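Local atomic coordinates of putative glutathione S-transferase (Sinorhizobium meliloti, PDB entry 4MDC), a protein that probably acts as a glutathione transferase, joining glutathione to electrophilic substrates, and forms a homodimer. Residues P30-P33 with A34-F37; D103-L106 with L107-P111; L125-M128 with E129-T133. One frame throughout, in Å; residues are numbered along the deposited sequence. Where two conformers were deposited one is given.

How the contacts relate
From the N terminus, the chain leaves strand 25-28 and enters contact 1, where the loop 30-33 turns into helix 33-44 of the thioredoxin-like domain. Contact 2 follows in the linker after helix 86-96 and leads into the long helix 111-145. Contact 3 is two turns of that helix, in the helical domain. Being local, the three lie in series; none nests in or crosses another. Contacts 1 and 3 nevertheless meet in space, with Pro33 and Phe37 packing on Leu125, and Pro33 also on Glu129 and Thr133, joining the two domains. Contact 2 stands apart, its centre about 22 Å from that of contact 1 and 25 Å from that of contact 3.

Contact 1 (P30-P33 with A34-F37); sequences PMSP and ASRF
Two first torsions of different kind bring a pair of serine hydroxyls together at the start of a helix. Ser32 places OG opposite its own backbone N (chi1 160°), whereas Ser35 swings OG to the side away from its carbonyl carbon (chi1 -66°), and Ser32 OG and Ser35 OG meet 2.8 Å apart in a hydrogen bond whose donor may be either one. Ser35 OG also takes part in a weak bond with His29 N, so the hydroxyl pair is tied back toward the preceding strand. Ser32 occupies the N-cap position, and its carbonyl begins the helical pattern: Arg36 N gives a nearly straight bond to Ser32 O of 3.0 Å (166° at the hydrogen). One residue further on, Phe37 N reaches Pro33 O at 2.9 Å. Pro33 suits the first turn: N-H groups there have no acceptor in the helix, and the lack of one on proline costs nothing.

Arg36 runs back along the loop rather than forward with the helix. Its chain is stretched from CG to NE and passes beside the carbonyl of Pro30, which it meets obliquely; Arg36 NE lies 2.7 Å from Pro30 O, yet the hydrogen points poorly and the bond is weak. Over one face of the guanidinium sits the methyl of Met31, a selenomethionine, whose CE is 3.5 Å from Arg36 NH2; the Met31 chain bends at its second and third torsions, and the two side chains run alongside in the same direction. Stronger partners hold the far end: Ser201 and Tyr247 bind NH1, and Glu236 forms a salt bridge with NH2. The buried guanidinium thus ties the first turn of helix 33-44 to helix 191-205 and the C-terminal region. This capped entry from first strand to first helix belongs to the thioredoxin-like fold of glutathione S-transferases, where the glutathione site usually lies close by.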
loop_
_atom_site.group_PDB
_atom_site.type_symbol
_atom_site.label_atom_id
_atom_site.label_comp_id
_atom_site.label_asym_id
_atom_site.label_seq_id
_atom_site.Cartn_x
_atom_site.Cartn_y
_atom_site.Cartn_z
ATOM N N PRO B 30 -18.539 6.059 0.025
ATOM C CA PRO B 30 -18.452 7.029 -1.040
ATOM C C PRO B 30 -17.214 7.937 -0.962
ATOM O O PRO B 30 -16.774 8.434 -1.993
ATOM C CB PRO B 30 -19.736 7.873 -0.815
ATOM C CG PRO B 30 -20.666 6.943 -0.138
ATOM C CD PRO B 30 -19.883 5.970 0.641
HETATM N N MSE B 31 -16.735 8.230 0.262
HETATM C CA MSE B 31 -15.669 9.179 0.509
HETATM C C MSE B 31 -14.316 8.469 0.623
HETATM O O MSE B 31 -13.344 9.052 1.094
HETATM C CB MSE B 31 -15.906 10.084 1.693
HETATM C CG MSE B 31 -17.177 10.941 1.433
HETATM SE SE MSE B 31 -16.766 12.433 0.204
HETATM C CE MSE B 31 -17.418 11.745 -1.541
ATOM N N SER B 32 -14.299 7.218 0.188
ATOM C CA SER B 32 -13.078 6.415 0.059
ATOM C C SER B 32 -12.543 6.417 -1.393
ATOM O O SER B 32 -13.179 5.811 -2.287
ATOM C CB SER B 32 -13.353 4.998 0.533
ATOM O OG SER B 32 -12.415 4.014 0.055
ATOM N N PRO B 33 -11.366 7.035 -1.640
ATOM C CA PRO B 33 -10.836 7.004 -2.994
ATOM C C PRO B 33 -10.555 5.564 -3.519
ATOM O O PRO B 33 -10.855 5.266 -4.677
ATOM C CB PRO B 33 -9.534 7.785 -2.860
ATOM C CG PRO B 33 -9.900 8.820 -1.839
ATOM C CD PRO B 33 -10.620 7.995 -0.803
ATOM N N ALA B 34 -10.083 4.703 -2.662
ATOM C CA ALA B 34 -9.795 3.326 -3.049
ATOM C C ALA B 34 -11.106 2.620 -3.501
ATOM O O ALA B 34 -11.104 1.847 -4.450
ATOM C CB ALA B 34 -9.092 2.558 -1.916
ATOM N N SER B 35 -12.223 2.908 -2.825
ATOM C CA SER B 35 -13.481 2.366 -3.170
ATOM C C SER B 35 -13.941 2.866 -4.538
ATOM O O SER B 35 -14.466 2.105 -5.340
ATOM C CB SER B 35 -14.570 2.753 -2.111
ATOM O OG SER B 35 -14.362 2.185 -0.809
ATOM N N ARG B 36 -13.846 4.177 -4.766
ATOM C CA ARG B 36 -14.229 4.748 -6.028
ATOM C C ARG B 36 -13.385 4.228 -7.172
ATOM O O ARG B 36 -13.897 4.028 -8.260
ATOM C CB ARG B 36 -14.198 6.284 -5.963
ATOM C CG ARG B 36 -15.313 6.864 -5.114
ATOM C CD ARG B 36 -15.349 8.351 -5.223
ATOM N NE ARG B 36 -16.630 8.850 -4.671
ATOM C CZ ARG B 36 -17.209 9.956 -5.048
ATOM N NH1 ARG B 36 -16.685 10.781 -5.928
ATOM N NH2 ARG B 36 -18.419 10.251 -4.525
ATOM N N PHE B 37 -12.121 3.996 -6.897
ATOM C CA PHE B 37 -11.215 3.462 -7.897
ATOM C C PHE B 37 -11.695 2.078 -8.374
ATOM O O PHE B 37 -11.743 1.830 -9.588
ATOM C CB PHE B 37 -9.836 3.368 -7.270
ATOM C CG PHE B 37 -8.832 2.535 -8.021
ATOM C CD1 PHE B 37 -8.304 2.945 -9.257
ATOM C CD2 PHE B 37 -8.390 1.368 -7.486
ATOM C CE1 PHE B 37 -7.327 2.191 -9.901
ATOM C CE2 PHE B 37 -7.397 0.619 -8.127
ATOM C CZ PHE B 37 -6.865 1.025 -9.347
#

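Contact 2 (D103-L106 with L107-P111); sequences DRRL and LAEDP
Arg105 reaches forward over the backbone of Leu107 to grip Glu109, bracing the linker that in glutathione S-transferases carries the chain from the thioredoxin-like domain to the all-helical one. Starting at CB, which points toward the residues ahead, its chain is fully extended, with CG opposite the backbone N (chi1 -167°). CG runs beside the carbonyl of Leu107, 3.4 Å from Leu107 O. CD follows the same oxygen. At NE the approach to Leu107 O becomes short, but the N-H is badly angled and no bond forms between them; because Leu107 and Ala108 were both modelled in two conformers, the closeness of their carbonyls to the arginine holds for the given conformer and is otherwise doubtful.

Beyond NE the flat group opens under a second carbonyl. In that conformer Ala108 O, which accepts a hydrogen bond from Arg114 NH1, stands above the centre of the guanidinium, 3.7 Å from Arg105 CZ. The tip then divides its work. Arg105 NH1 makes the salt bridge, 2.7 Å from Glu109 OE1 with 157° at the hydrogen, and this oxygen lies practically in the guanidinium plane. The planes of the two flat groups stand 56° apart; the bend in Glu109 (chi2 79°) brings OE1 to NH1. Arg105 NH2 makes a salt bridge to Asp94 on helix 86-96. That second acid, together with Glu109, probably offsets the nearby positive charge of Arg114. Leu106 and Leu107 meanwhile turn their side chains into the protein, touching Tyr191. At the edge of the guanidinium, water 1 accepts from Arg105 NH2 at 2.8 Å and donates to Glu109 OE1 at 3.1 Å, closing a ring beside the direct bond.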
loop_
_atom_site.group_PDB
_atom_site.type_symbol
_atom_site.label_atom_id
_atom_site.label_comp_id
_atom_site.label_asym_id
_atom_site.label_seq_id
_atom_site.Cartn_x
_atom_site.Cartn_y
_atom_site.Cartn_z
ATOM N N ASP B 103 -9.856 -5.354 -25.651
ATOM C CA ASP B 103 -9.780 -4.057 -26.366
ATOM C C ASP B 103 -9.886 -2.831 -25.475
ATOM O O ASP B 103 -9.881 -1.726 -25.993
ATOM C CB ASP B 103 -10.852 -3.975 -27.484
ATOM C CG ASP B 103 -10.697 -5.082 -28.517
ATOM O OD1 ASP B 103 -9.533 -5.355 -28.906
ATOM O OD2 ASP B 103 -11.727 -5.701 -28.898
ATOM N N ARG B 104 -9.948 -2.975 -24.149
ATOM C CA ARG B 104 -10.075 -1.820 -23.279
ATOM C C ARG B 104 -9.302 -2.028 -21.983
ATOM O O ARG B 104 -9.690 -1.561 -20.927
ATOM C CB ARG B 104 -11.547 -1.472 -22.978
ATOM C CG ARG B 104 -12.375 -2.629 -22.462
ATOM C CD ARG B 104 -13.859 -2.270 -22.454
ATOM N NE ARG B 104 -14.634 -3.286 -21.775
ATOM C CZ ARG B 104 -15.951 -3.229 -21.613
ATOM N NH1 ARG B 104 -16.633 -2.256 -22.182
ATOM N NH2 ARG B 104 -16.575 -4.174 -20.952
ATOM N N ARG B 105 -8.162 -2.658 -22.084
ATOM C CA ARG B 105 -7.397 -3.050 -20.920
ATOM C C ARG B 105 -6.784 -1.838 -20.180
ATOM O O ARG B 105 -6.083 -1.055 -20.778
ATOM C CB ARG B 105 -6.299 -4.024 -21.336
ATOM C CG ARG B 105 -5.636 -4.743 -20.156
ATOM C CD ARG B 105 -4.462 -5.628 -20.550
ATOM N NE ARG B 105 -3.951 -6.402 -19.401
ATOM C CZ ARG B 105 -2.970 -7.302 -19.444
ATOM N NH1 ARG B 105 -2.354 -7.600 -20.602
ATOM N NH2 ARG B 105 -2.617 -7.933 -18.327
ATOM N N LEU B 106 -6.969 -1.778 -18.877
ATOM C CA LEU B 106 -6.518 -0.668 -18.049
ATOM C C LEU B 106 -5.121 -0.855 -17.377
ATOM O O LEU B 106 -4.579 0.083 -16.790
ATOM C CB LEU B 106 -7.552 -0.397 -16.996
ATOM C CG LEU B 106 -8.873 0.108 -17.562
ATOM C CD1 LEU B 106 -9.937 -0.067 -16.517
ATOM C CD2 LEU B 106 -8.718 1.559 -18.011
ATOM N N LEU B 107 -4.599 -2.100 -17.420
ATOM C CA LEU B 107 -3.240 -2.452 -16.974
ATOM C C LEU B 107 -2.444 -3.136 -18.093
ATOM O O LEU B 107 -2.749 -4.264 -18.478
ATOM C CB LEU B 107 -3.276 -3.489 -15.853
ATOM C CG LEU B 107 -1.957 -3.734 -15.087
ATOM C CD1 LEU B 107 -1.400 -2.485 -14.414
ATOM C CD2 LEU B 107 -2.193 -4.805 -14.032
ATOM N N ALA B 108 -1.397 -2.481 -18.567
ATOM C CA ALA B 108 -0.623 -2.996 -19.682
ATOM C C ALA B 108 -0.015 -4.426 -19.580
ATOM O O ALA B 108 -0.115 -5.102 -18.559
ATOM C CB ALA B 108 0.458 -1.982 -19.957
ATOM N N GLU B 109 0.564 -4.891 -20.682
ATOM C CA GLU B 109 1.283 -6.174 -20.718
ATOM C C GLU B 109 2.778 -6.007 -20.340
ATOM O O GLU B 109 3.307 -6.779 -19.556
ATOM C CB GLU B 109 1.112 -6.777 -22.104
ATOM C CG GLU B 109 1.743 -8.148 -22.301
ATOM C CD GLU B 109 0.932 -9.286 -21.724
ATOM O OE1 GLU B 109 -0.157 -9.044 -21.147
ATOM O OE2 GLU B 109 1.405 -10.438 -21.826
ATOM N N ASP B 110 3.413 -4.960 -20.852
ATOM C CA ASP B 110 4.831 -4.711 -20.634
ATOM C C ASP B 110 5.164 -4.450 -19.146
ATOM O O ASP B 110 4.512 -3.605 -18.531
ATOM C CB ASP B 110 5.252 -3.498 -21.451
ATOM C CG ASP B 110 6.673 -3.132 -21.229
ATOM O OD1 ASP B 110 7.551 -3.783 -21.820
ATOM O OD2 ASP B 110 6.950 -2.249 -20.388
ATOM N N PRO B 111 6.170 -5.148 -18.581
ATOM C CA PRO B 111 6.450 -4.995 -17.147
ATOM C C PRO B 111 6.780 -3.575 -16.708
ATOM O O PRO B 111 6.328 -3.164 -15.608
ATOM C CB PRO B 111 7.576 -5.951 -16.894
ATOM C CG PRO B 111 7.369 -7.047 -17.913
ATOM C CD PRO B 111 6.837 -6.342 -19.140
HETATM O O HOH W 1 -0.516 -9.835 -18.206
#

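Contact 3 (L125-M128 with E129-T133); sequences LQKM and EADVT
Helix 111-145, the long helix that opens the C-terminal domain, widens into pi-type turns here, and Lys127 and Asp131 bridge one turn of it. The widening shows in the carbonyl of Met128, a selenomethionine, which accepts two backbone bonds: from Val132 N at 2.9 Å and, in the pi register, from Thr133 N at 3.1 Å. Val132 N is tilted 33° from the carbonyl plane and Thr133 N only 16°. In the preceding turn the irregularity lies at Leu125 O, which faces Glu129 CB at 3.1 Å. The next two bonds, Ala130 N to Gln126 O and Asp131 N to Lys127 O, both have alpha spacing, although the Ala130 donor stands above the carbonyl plane.

On the side of helix 167-180, the Lys127 chain runs extended until its last torsion (chi4 48°), which turns NZ toward the carboxylate. Lys127 NZ then meets Asp131 OD2 at 3.2 Å, on the lone pair facing the other oxygen. Water 2 makes a second, indirect link, accepting from Lys127 NZ at 2.6 Å and donating to Asp131 OD1 at the same distance. Asp131 OD2 is also bound by His170 NE2, its stronger partner, and Lys127 has a cation-pi contact with Trp123. Met128 CG packs loosely on Val132 CB, and both residues lean on Leu203; Gln126 meets Gln126 of the second subunit.

With both carboxylate oxygens engaged, Asp131 is held in rotation by lysine, histidine and water together, and the lysine charge, with the histidine hydrogen bond, would be expected to favour the ionised carboxylate.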
loop_
_atom_site.group_PDB
_atom_site.type_symbol
_atom_site.label_atom_id
_atom_site.label_comp_id
_atom_site.label_asym_id
_atom_site.label_seq_id
_atom_site.Cartn_x
_atom_site.Cartn_y
_atom_site.Cartn_z
ATOM N N LEU B 125 -3.488 6.646 -4.228
ATOM C CA LEU B 125 -4.264 5.909 -3.228
ATOM C C LEU B 125 -3.556 5.583 -1.918
ATOM O O LEU B 125 -4.229 5.241 -0.911
ATOM C CB LEU B 125 -4.797 4.607 -3.830
ATOM C CG LEU B 125 -5.742 4.847 -5.019
ATOM C CD1 LEU B 125 -6.210 3.527 -5.533
ATOM C CD2 LEU B 125 -6.941 5.774 -4.745
ATOM N N GLN B 126 -2.245 5.803 -1.879
ATOM C CA GLN B 126 -1.512 5.676 -0.656
ATOM C C GLN B 126 -0.863 6.984 -0.220
ATOM O O GLN B 126 -1.049 7.381 0.926
ATOM C CB GLN B 126 -0.420 4.573 -0.783
ATOM C CG GLN B 126 -1.038 3.246 -1.116
ATOM C CD GLN B 126 0.022 2.127 -1.275
ATOM O OE1 GLN B 126 1.221 2.294 -1.007
ATOM N NE2 GLN B 126 -0.453 0.985 -1.709
ATOM N N LYS B 127 0.009 7.572 -1.054
ATOM C CA LYS B 127 0.694 8.798 -0.633
ATOM C C LYS B 127 -0.285 9.968 -0.423
ATOM O O LYS B 127 -0.339 10.550 0.658
ATOM C CB LYS B 127 1.802 9.188 -1.577
ATOM C CG LYS B 127 2.613 10.369 -1.039
ATOM C CD LYS B 127 3.828 10.690 -1.870
ATOM C CE LYS B 127 4.463 12.002 -1.557
ATOM N NZ LYS B 127 4.699 12.259 -0.125
HETATM N N MSE B 128 -1.027 10.351 -1.459
HETATM C CA MSE B 128 -2.000 11.442 -1.344
HETATM C C MSE B 128 -3.037 11.102 -0.287
HETATM O O MSE B 128 -3.562 11.988 0.420
HETATM C CB MSE B 128 -2.700 11.770 -2.659
HETATM C CG MSE B 128 -3.426 13.135 -2.576
HETATM SE SE MSE B 128 -4.312 13.506 -4.298
HETATM C CE MSE B 128 -5.029 15.258 -3.755
ATOM N N GLU B 129 -3.355 9.827 -0.165
ATOM C CA GLU B 129 -4.372 9.417 0.830
ATOM C C GLU B 129 -3.908 9.713 2.279
ATOM O O GLU B 129 -4.631 10.267 3.089
ATOM C CB GLU B 129 -4.640 7.940 0.607
ATOM C CG GLU B 129 -5.621 7.314 1.547
ATOM C CD GLU B 129 -7.087 7.631 1.185
ATOM O OE1 GLU B 129 -7.348 8.317 0.153
ATOM O OE2 GLU B 129 -7.991 7.149 1.929
ATOM N N ALA B 130 -2.639 9.425 2.540
ATOM C CA ALA B 130 -2.052 9.701 3.861
ATOM C C ALA B 130 -1.788 11.167 4.099
ATOM O O ALA B 130 -2.049 11.682 5.219
ATOM C CB ALA B 130 -0.748 8.927 4.059
ATOM N N ASP B 131 -1.328 11.862 3.056
ATOM C CA ASP B 131 -0.897 13.261 3.192
ATOM C C ASP B 131 -2.107 14.169 3.294
ATOM O O ASP B 131 -2.077 15.189 3.940
ATOM C CB ASP B 131 -0.151 13.753 1.946
ATOM C CG ASP B 131 1.258 13.209 1.832
ATOM O OD1 ASP B 131 1.730 12.602 2.811
ATOM O OD2 ASP B 131 1.850 13.404 0.745
ATOM N N VAL B 132 -3.178 13.780 2.628
ATOM C CA VAL B 132 -4.352 14.668 2.469
ATOM C C VAL B 132 -5.713 13.992 2.776
ATOM O O VAL B 132 -6.432 14.389 3.708
ATOM C CB VAL B 132 -4.454 15.204 1.036
ATOM C CG1 VAL B 132 -5.716 16.095 0.875
ATOM C CG2 VAL B 132 -3.232 16.014 0.648
ATOM N N THR B 133 -6.079 12.983 1.989
ATOM C CA THR B 133 -7.480 12.652 1.858
ATOM C C THR B 133 -8.032 11.960 3.079
ATOM O O THR B 133 -9.123 12.303 3.582
ATOM C CB THR B 133 -7.704 11.808 0.589
ATOM O OG1 THR B 133 -6.949 12.346 -0.512
ATOM C CG2 THR B 133 -9.157 11.883 0.186
HETATM O O HOH W 2 4.035 11.470 2.311
#